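Local coordinates for protein putative alcohol dehydrogenase (Sinorhizobium meliloti, PDB 4J6F) that may act as a zinc-binding alcohol dehydrogenase of the medium-chain dehydrogenase/reductase family, oxidising alcohols with a nicotinamide adenine dinucleotide cofactor, at residues 36-50 with 356-368. Numbering follows the deposited sequence.
Sequences AVLLTGHGGLEKLVY and YPLSEFHRAQTDF
H362 faces the edge strand of an N-terminal antiparallel sheet: strand 48-50 and helix 361-368 run roughly antiparallel, at 144°, their axes 10.2 Å apart. Strands 36-39 and 48-50 pair through L38 and V49, and the 3-10 turn 45-47 lies between them in sequence. V37, L45, L48 and Y50 direct their CB toward segment 356-368. The single hydrogen bond across the contact runs from H362 NE2 to L48 O, 2.9 Å, bent to 149° at the hydrogen; the oxygen sits near the imidazole plane at the ring edge. With CG anti to the carbonyl carbon, the H362 ring reaches the strand, and its ND1 lies 3.7 Å from L45 CB. L45 forks onto the next turn of the helix: CD1 lies beside T366 OG1 and CD2 beside Q365 OE1, which also takes a weak hydrogen bond from R81 NH1 of helix 75-82. Deeper in, L48 CD1 meets the edge of the F361 ring, 3.6 Å from CE2, while V37 CG1 lies over one face of that ring. The other V37 branch, CG2, touches L358 CD1 at 3.7 Å. At the far end Y50 extends, CG anti to the backbone N (chi1 -175°), and lays its ring face over S359 in a CH-pi contact, S359 CA being 3.9 Å from the centroid; S359 OG itself bonds to D382 O at the C-terminus. Y162 meets F361 edge-to-face, and V379 of strand 376-380 touches both F361 and L358. The contact thus joins the N-terminal hairpin to a C-terminal helix of the same chain, mostly by apolar packing, with one directional bond by which L48 O would favour a proton on H362 NE2.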
ATOM      1  N   ALA A  36      -8.986 -32.217 -25.294  1.00 36.48           N
ATOM      2  CA  ALA A  36      -8.691 -31.013 -24.517  1.00 35.51           C
ATOM      3  C   ALA A  36      -9.798 -30.005 -24.685  1.00 36.46           C
ATOM      4  O   ALA A  36     -10.477 -29.982 -25.719  1.00 37.55           O
ATOM      5  CB  ALA A  36      -7.367 -30.388 -24.938  1.00 33.96           C
ATOM      6  N   VAL A  37      -9.976 -29.174 -23.662  1.00 35.52           N
ATOM      7  CA  VAL A  37     -10.900 -28.060 -23.747  1.00 33.34           C
ATOM      8  C   VAL A  37     -10.092 -26.851 -24.174  1.00 33.07           C
ATOM      9  O   VAL A  37      -9.151 -26.456 -23.491  1.00 31.77           O
ATOM     10  CB  VAL A  37     -11.634 -27.822 -22.422  1.00 30.28           C
ATOM     11  CG1 VAL A  37     -12.354 -26.483 -22.445  1.00 29.89           C
ATOM     12  CG2 VAL A  37     -12.604 -28.967 -22.150  1.00 28.68           C
ATOM     13  N   LEU A  38     -10.463 -26.299 -25.327  1.00 34.58           N
ATOM     14  CA  LEU A  38      -9.748 -25.195 -25.960  1.00 35.18           C
ATOM     15  C   LEU A  38     -10.453 -23.865 -25.759  1.00 37.69           C
ATOM     16  O   LEU A  38     -11.668 -23.755 -25.987  1.00 39.54           O
ATOM     17  CB  LEU A  38      -9.612 -25.442 -27.467  1.00 35.26           C
ATOM     18  CG  LEU A  38      -8.800 -26.643 -27.979  1.00 33.90           C
ATOM     19  CD1 LEU A  38      -8.846 -26.687 -29.498  1.00 32.57           C
ATOM     20  CD2 LEU A  38      -7.356 -26.579 -27.489  1.00 32.71           C
ATOM     21  N   LEU A  39      -9.686 -22.862 -25.334  1.00 36.42           N
ATOM     22  CA  LEU A  39     -10.139 -21.481 -25.342  1.00 35.31           C
ATOM     23  C   LEU A  39      -9.781 -20.858 -26.692  1.00 37.34           C
ATOM     24  O   LEU A  39      -8.613 -20.820 -27.066  1.00 37.95           O
ATOM     25  CB  LEU A  39      -9.485 -20.710 -24.210  1.00 34.06           C
ATOM     26  CG  LEU A  39      -9.771 -19.212 -24.169  1.00 33.98           C
ATOM     27  CD1 LEU A  39     -11.213 -18.983 -23.757  1.00 34.92           C
ATOM     28  CD2 LEU A  39      -8.828 -18.516 -23.201  1.00 32.43           C
ATOM     29  N   THR A  40     -10.789 -20.359 -27.406  1.00 38.89           N
ATOM     30  CA  THR A  40     -10.652 -19.981 -28.819  1.00 38.22           C
ATOM     31  C   THR A  40     -10.713 -18.476 -29.082  1.00 39.36           C
ATOM     32  O   THR A  40     -10.554 -18.035 -30.217  1.00 44.09           O
ATOM     33  CB  THR A  40     -11.725 -20.677 -29.677  1.00 37.53           C
ATOM     34  OG1 THR A  40     -13.019 -20.197 -29.304  1.00 38.57           O
ATOM     35  CG2 THR A  40     -11.687 -22.183 -29.475  1.00 36.19           C
ATOM     36  N   GLY A  41     -10.935 -17.696 -28.033  1.00 36.50           N
ATOM     37  CA  GLY A  41     -10.989 -16.243 -28.126  1.00 36.43           C
ATOM     38  C   GLY A  41     -11.700 -15.791 -26.872  1.00 38.66           C
ATOM     39  O   GLY A  41     -12.178 -16.640 -26.107  1.00 40.09           O
ATOM     40  N   HIS A  42     -11.772 -14.477 -26.643  1.00 37.74           N
ATOM     41  CA  HIS A  42     -12.501 -13.942 -25.482  1.00 35.64           C
ATOM     42  C   HIS A  42     -14.026 -13.977 -25.684  1.00 36.37           C
ATOM     43  O   HIS A  42     -14.516 -13.935 -26.821  1.00 37.21           O
ATOM     44  CB  HIS A  42     -12.042 -12.529 -25.127  1.00 34.95           C
ATOM     45  CG  HIS A  42     -10.606 -12.446 -24.714  1.00 36.78           C
ATOM     46  ND1 HIS A  42     -10.145 -12.931 -23.508  1.00 36.88           N
ATOM     47  CD2 HIS A  42      -9.528 -11.916 -25.342  1.00 37.33           C
ATOM     48  CE1 HIS A  42      -8.843 -12.715 -23.417  1.00 35.43           C
ATOM     49  NE2 HIS A  42      -8.446 -12.099 -24.516  1.00 36.31           N
ATOM     50  N   GLY A  43     -14.760 -14.055 -24.574  1.00 34.98           N
ATOM     51  CA  GLY A  43     -16.214 -14.157 -24.607  1.00 36.39           C
ATOM     52  C   GLY A  43     -16.778 -15.138 -23.593  1.00 38.33           C
ATOM     53  O   GLY A  43     -16.187 -15.369 -22.522  1.00 39.77           O
ATOM     54  N   GLY A  44     -17.922 -15.729 -23.931  1.00 37.55           N
ATOM     55  CA  GLY A  44     -18.633 -16.603 -23.000  1.00 37.33           C
ATOM     56  C   GLY A  44     -18.263 -18.067 -23.125  1.00 37.16           C
ATOM     57  O   GLY A  44     -17.416 -18.430 -23.932  1.00 37.85           O
ATOM     58  N   LEU A  45     -19.018 -18.928 -22.479  1.00 37.12           N
ATOM     59  CA  LEU A  45     -18.662 -20.323 -22.418  1.00 36.87           C
ATOM     60  C   LEU A  45     -18.514 -20.883 -23.822  1.00 40.10           C
ATOM     61  O   LEU A  45     -17.744 -21.800 -24.038  1.00 42.36           O
ATOM     62  CB  LEU A  45     -19.731 -21.106 -21.670  1.00 35.86           C
ATOM     63  CG  LEU A  45     -19.888 -20.875 -20.174  1.00 35.40           C
ATOM     64  CD1 LEU A  45     -21.043 -21.703 -19.660  1.00 36.26           C
ATOM     65  CD2 LEU A  45     -18.623 -21.241 -19.431  1.00 33.97           C
ATOM     66  N   GLU A  46     -19.272 -20.367 -24.776  1.00 42.26           N
ATOM     67  CA  GLU A  46     -19.230 -20.924 -26.135  1.00 45.01           C
ATOM     68  C   GLU A  46     -17.840 -20.812 -26.781  1.00 42.29           C
ATOM     69  O   GLU A  46     -17.549 -21.521 -27.751  1.00 43.94           O
ATOM     70  CB  GLU A  46     -20.344 -20.351 -27.026  1.00 51.26           C
ATOM     71  CG  GLU A  46     -20.087 -18.961 -27.614  1.00 63.18           C
ATOM     72  CD  GLU A  46     -20.344 -17.800 -26.648  1.00 74.10           C
ATOM     73  OE1 GLU A  46     -19.959 -16.664 -27.013  1.00 81.35           O
ATOM     74  OE2 GLU A  46     -20.922 -17.997 -25.542  1.00 69.38           O
ATOM     75  N   LYS A  47     -16.987 -19.950 -26.217  1.00 37.64           N
ATOM     76  CA  LYS A  47     -15.573 -19.865 -26.602  1.00 35.78           C
ATOM     77  C   LYS A  47     -14.718 -21.044 -26.086  1.00 34.25           C
ATOM     78  O   LYS A  47     -13.562 -21.209 -26.499  1.00 33.01           O
ATOM     79  CB  LYS A  47     -14.954 -18.531 -26.164  1.00 36.90           C
ATOM     80  CG  LYS A  47     -15.600 -17.273 -26.745  1.00 39.71           C
ATOM     81  CD  LYS A  47     -15.465 -17.175 -28.264  1.00 42.05           C
ATOM     82  CE  LYS A  47     -16.308 -16.031 -28.818  1.00 43.17           C
ATOM     83  NZ  LYS A  47     -15.930 -15.616 -30.200  1.00 43.63           N
ATOM     84  N   LEU A  48     -15.278 -21.872 -25.202  1.00 34.28           N
ATOM     85  CA  LEU A  48     -14.581 -23.087 -24.760  1.00 33.78           C
ATOM     86  C   LEU A  48     -15.059 -24.303 -25.536  1.00 37.51           C
ATOM     87  O   LEU A  48     -16.159 -24.784 -25.296  1.00 40.32           O
ATOM     88  CB  LEU A  48     -14.767 -23.339 -23.260  1.00 30.34           C
ATOM     89  CG  LEU A  48     -14.305 -22.279 -22.255  1.00 28.31           C
ATOM     90  CD1 LEU A  48     -15.009 -22.513 -20.927  1.00 27.22           C
ATOM     91  CD2 LEU A  48     -12.787 -22.221 -22.089  1.00 26.92           C
ATOM     92  N   VAL A  49     -14.223 -24.809 -26.442  1.00 38.56           N
ATOM     93  CA  VAL A  49     -14.586 -25.967 -27.271  1.00 40.20           C
ATOM     94  C   VAL A  49     -13.888 -27.251 -26.822  1.00 41.70           C
ATOM     95  O   VAL A  49     -12.656 -27.303 -26.733  1.00 42.99           O
ATOM     96  CB  VAL A  49     -14.282 -25.711 -28.763  1.00 40.33           C
ATOM     97  CG1 VAL A  49     -14.799 -26.857 -29.619  1.00 41.78           C
ATOM     98  CG2 VAL A  49     -14.906 -24.397 -29.212  1.00 40.06           C
ATOM     99  N   TYR A  50     -14.688 -28.277 -26.542  1.00 40.62           N
ATOM    100  CA  TYR A  50     -14.184 -29.605 -26.213  1.00 39.73           C
ATOM    101  C   TYR A  50     -13.733 -30.263 -27.500  1.00 42.16           C
ATOM    102  O   TYR A  50     -14.560 -30.518 -28.378  1.00 42.89           O
ATOM    103  CB  TYR A  50     -15.307 -30.422 -25.583  1.00 39.99           C
ATOM    104  CG  TYR A  50     -14.916 -31.792 -25.079  1.00 42.05           C
ATOM    105  CD1 TYR A  50     -14.068 -31.938 -23.977  1.00 43.48           C
ATOM    106  CD2 TYR A  50     -15.432 -32.944 -25.671  1.00 42.69           C
ATOM    107  CE1 TYR A  50     -13.722 -33.193 -23.495  1.00 44.83           C
ATOM    108  CE2 TYR A  50     -15.091 -34.205 -25.203  1.00 44.69           C
ATOM    109  CZ  TYR A  50     -14.237 -34.333 -24.114  1.00 45.95           C
ATOM    110  OH  TYR A  50     -13.891 -35.594 -23.641  1.00 44.21           O
ATOM    111  N   TYR A 356     -15.379 -32.821 -11.576  1.00 32.51           N
ATOM    112  CA  TYR A 356     -16.073 -32.816 -12.864  1.00 33.24           C
ATOM    113  C   TYR A 356     -15.242 -33.491 -13.958  1.00 32.99           C
ATOM    114  O   TYR A 356     -14.021 -33.331 -13.993  1.00 33.79           O
ATOM    115  CB  TYR A 356     -16.431 -31.377 -13.278  1.00 34.25           C
ATOM    116  CG  TYR A 356     -17.319 -30.631 -12.293  1.00 35.61           C
ATOM    117  CD1 TYR A 356     -16.793 -30.095 -11.116  1.00 36.23           C
ATOM    118  CD2 TYR A 356     -18.679 -30.462 -12.542  1.00 36.41           C
ATOM    119  CE1 TYR A 356     -17.596 -29.432 -10.206  1.00 37.47           C
ATOM    120  CE2 TYR A 356     -19.492 -29.792 -11.645  1.00 37.63           C
ATOM    121  CZ  TYR A 356     -18.948 -29.280 -10.478  1.00 38.92           C
ATOM    122  OH  TYR A 356     -19.747 -28.610  -9.572  1.00 39.52           O
ATOM    123  N   PRO A 357     -15.895 -34.261 -14.847  1.00 32.38           N
ATOM    124  CA  PRO A 357     -15.172 -34.799 -15.997  1.00 31.83           C
ATOM    125  C   PRO A 357     -14.832 -33.701 -17.003  1.00 31.70           C
ATOM    126  O   PRO A 357     -15.601 -32.763 -17.177  1.00 31.73           O
ATOM    127  CB  PRO A 357     -16.172 -35.795 -16.605  1.00 33.29           C
ATOM    128  CG  PRO A 357     -17.510 -35.297 -16.173  1.00 33.96           C
ATOM    129  CD  PRO A 357     -17.288 -34.746 -14.794  1.00 33.39           C
ATOM    130  N   LEU A 358     -13.693 -33.824 -17.673  1.00 32.60           N
ATOM    131  CA  LEU A 358     -13.293 -32.851 -18.690  1.00 31.84           C
ATOM    132  C   LEU A 358     -14.393 -32.648 -19.742  1.00 33.10           C
ATOM    133  O   LEU A 358     -14.609 -31.539 -20.221  1.00 34.52           O
ATOM    134  CB  LEU A 358     -11.970 -33.276 -19.340  1.00 29.88           C
ATOM    135  CG  LEU A 358     -11.274 -32.318 -20.306  1.00 28.29           C
ATOM    136  CD1 LEU A 358     -10.877 -31.016 -19.632  1.00 26.98           C
ATOM    137  CD2 LEU A 358     -10.048 -32.987 -20.902  1.00 28.27           C
ATOM    138  N   SER A 359     -15.099 -33.720 -20.076  1.00 33.65           N
ATOM    139  CA  SER A 359     -16.173 -33.647 -21.051  1.00 35.95           C
ATOM    140  C   SER A 359     -17.354 -32.795 -20.588  1.00 37.41           C
ATOM    141  O   SER A 359     -18.228 -32.482 -21.375  1.00 40.25           O
ATOM    142  CB  SER A 359     -16.665 -35.042 -21.395  1.00 37.87           C
ATOM    143  OG  SER A 359     -17.143 -35.683 -20.231  1.00 40.21           O
ATOM    144  N   GLU A 360     -17.395 -32.422 -19.322  1.00 36.48           N
ATOM    145  CA  GLU A 360     -18.494 -31.596 -18.847  1.00 38.31           C
ATOM    146  C   GLU A 360     -18.009 -30.251 -18.265  1.00 38.01           C
ATOM    147  O   GLU A 360     -18.519 -29.742 -17.243  1.00 37.14           O
ATOM    148  CB  GLU A 360     -19.362 -32.394 -17.880  1.00 42.17           C
ATOM    149  CG  GLU A 360     -20.296 -33.345 -18.608  1.00 49.00           C
ATOM    150  CD  GLU A 360     -20.789 -34.500 -17.754  1.00 52.02           C
ATOM    151  OE1 GLU A 360     -20.824 -34.364 -16.511  1.00 50.71           O
ATOM    152  OE2 GLU A 360     -21.137 -35.552 -18.340  1.00 53.76           O
ATOM    153  N   PHE A 361     -17.032 -29.670 -18.962  1.00 37.02           N
ATOM    154  CA  PHE A 361     -16.445 -28.398 -18.574  1.00 35.86           C
ATOM    155  C   PHE A 361     -17.436 -27.229 -18.441  1.00 38.59           C
ATOM    156  O   PHE A 361     -17.281 -26.381 -17.559  1.00 38.97           O
ATOM    157  CB  PHE A 361     -15.296 -28.016 -19.503  1.00 33.72           C
ATOM    158  CG  PHE A 361     -14.346 -27.043 -18.875  1.00 34.33           C
ATOM    159  CD1 PHE A 361     -13.271 -27.495 -18.125  1.00 33.57           C
ATOM    160  CD2 PHE A 361     -14.556 -25.662 -18.983  1.00 34.40           C
ATOM    161  CE1 PHE A 361     -12.409 -26.593 -17.525  1.00 33.10           C
ATOM    162  CE2 PHE A 361     -13.698 -24.756 -18.381  1.00 32.58           C
ATOM    163  CZ  PHE A 361     -12.623 -25.224 -17.653  1.00 32.63           C
ATOM    164  N   HIS A 362     -18.443 -27.179 -19.307  1.00 39.68           N
ATOM    165  CA  HIS A 362     -19.417 -26.100 -19.262  1.00 40.24           C
ATOM    166  C   HIS A 362     -20.194 -26.156 -17.957  1.00 38.48           C
ATOM    167  O   HIS A 362     -20.403 -25.124 -17.307  1.00 37.01           O
ATOM    168  CB  HIS A 362     -20.327 -26.127 -20.495  1.00 45.80           C
ATOM    169  CG  HIS A 362     -19.624 -25.731 -21.762  1.00 54.27           C
ATOM    170  ND1 HIS A 362     -20.073 -24.719 -22.582  1.00 55.22           N
ATOM    171  CD2 HIS A 362     -18.483 -26.194 -22.333  1.00 57.06           C
ATOM    172  CE1 HIS A 362     -19.251 -24.586 -23.610  1.00 53.54           C
ATOM    173  NE2 HIS A 362     -18.275 -25.464 -23.478  1.00 54.94           N
ATOM    174  N   ARG A 363     -20.572 -27.366 -17.550  1.00 38.19           N
ATOM    175  CA  ARG A 363     -21.275 -27.555 -16.290  1.00 37.51           C
ATOM    176  C   ARG A 363     -20.343 -27.194 -15.132  1.00 35.22           C
ATOM    177  O   ARG A 363     -20.763 -26.532 -14.177  1.00 34.62           O
ATOM    178  CB  ARG A 363     -21.784 -28.991 -16.164  1.00 39.82           C
ATOM    179  CG  ARG A 363     -22.801 -29.204 -15.053  1.00 43.28           C
ATOM    180  CD  ARG A 363     -23.165 -30.676 -14.894  1.00 47.40           C
ATOM    181  NE  ARG A 363     -22.566 -31.247 -13.686  1.00 50.62           N
ATOM    182  CZ  ARG A 363     -21.630 -32.196 -13.671  1.00 50.72           C
ATOM    183  NH1 ARG A 363     -21.145 -32.636 -12.510  1.00 50.33           N
ATOM    184  NH2 ARG A 363     -21.175 -32.708 -14.808  1.00 49.62           N
ATOM    185  N   ALA A 364     -19.079 -27.612 -15.240  1.00 33.08           N
ATOM    186  CA  ALA A 364     -18.062 -27.320 -14.226  1.00 30.98           C
ATOM    187  C   ALA A 364     -17.869 -25.826 -13.997  1.00 32.34           C
ATOM    188  O   ALA A 364     -17.839 -25.364 -12.855  1.00 33.59           O
ATOM    189  CB  ALA A 364     -16.742 -27.947 -14.606  1.00 29.14           C
ATOM    190  N   GLN A 365     -17.738 -25.062 -15.077  1.00 31.82           N
ATOM    191  CA  GLN A 365     -17.453 -23.647 -14.923  1.00 31.25           C
ATOM    192  C   GLN A 365     -18.687 -22.827 -14.525  1.00 31.35           C
ATOM    193  O   GLN A 365     -18.558 -21.761 -13.892  1.00 29.54           O
ATOM    194  CB  GLN A 365     -16.791 -23.078 -16.166  1.00 31.03           C
ATOM    195  CG  GLN A 365     -16.191 -21.719 -15.905  1.00 31.95           C
ATOM    196  CD  GLN A 365     -14.959 -21.492 -16.716  1.00 36.08           C
ATOM    197  OE1 GLN A 365     -15.038 -21.287 -17.918  1.00 38.22           O
ATOM    198  NE2 GLN A 365     -13.804 -21.534 -16.064  1.00 39.70           N
ATOM    199  N   THR A 366     -19.870 -23.324 -14.896  1.00 31.48           N
ATOM    200  CA  THR A 366     -21.119 -22.714 -14.456  1.00 31.37           C
ATOM    201  C   THR A 366     -21.181 -22.847 -12.939  1.00 32.95           C
ATOM    202  O   THR A 366     -21.355 -21.852 -12.215  1.00 33.37           O
ATOM    203  CB  THR A 366     -22.350 -23.334 -15.141  1.00 31.01           C
ATOM    204  OG1 THR A 366     -22.160 -23.328 -16.558  1.00 32.30           O
ATOM    205  CG2 THR A 366     -23.561 -22.525 -14.874  1.00 31.48           C
ATOM    206  N   ASP A 367     -20.977 -24.069 -12.456  1.00 33.36           N
ATOM    207  CA  ASP A 367     -20.910 -24.305 -11.026  1.00 32.91           C
ATOM    208  C   ASP A 367     -19.808 -23.496 -10.381  1.00 31.35           C
ATOM    209  O   ASP A 367     -19.993 -22.955  -9.295  1.00 31.74           O
ATOM    210  CB  ASP A 367     -20.733 -25.783 -10.748  1.00 34.35           C
ATOM    211  CG  ASP A 367     -22.010 -26.555 -10.953  1.00 38.64           C
ATOM    212  OD1 ASP A 367     -22.997 -25.962 -11.458  1.00 38.77           O
ATOM    213  OD2 ASP A 367     -22.032 -27.756 -10.611  1.00 41.59           O
ATOM    214  N   PHE A 368     -18.670 -23.385 -11.059  1.00 30.50           N
ATOM    215  CA  PHE A 368     -17.558 -22.605 -10.529  1.00 28.73           C
ATOM    216  C   PHE A 368     -17.919 -21.142 -10.313  1.00 31.11           C
ATOM    217  O   PHE A 368     -17.550 -20.555  -9.301  1.00 32.05           O
ATOM    218  CB  PHE A 368     -16.351 -22.679 -11.434  1.00 26.18           C
ATOM    219  CG  PHE A 368     -15.186 -21.902 -10.918  1.00 24.97           C
ATOM    220  CD1 PHE A 368     -14.410 -22.403  -9.884  1.00 23.87           C
ATOM    221  CD2 PHE A 368     -14.876 -20.655 -11.446  1.00 25.00           C
ATOM    222  CE1 PHE A 368     -13.339 -21.687  -9.392  1.00 23.46           C
ATOM    223  CE2 PHE A 368     -13.807 -19.927 -10.960  1.00 24.38           C
ATOM    224  CZ  PHE A 368     -13.038 -20.447  -9.928  1.00 24.09           C
TER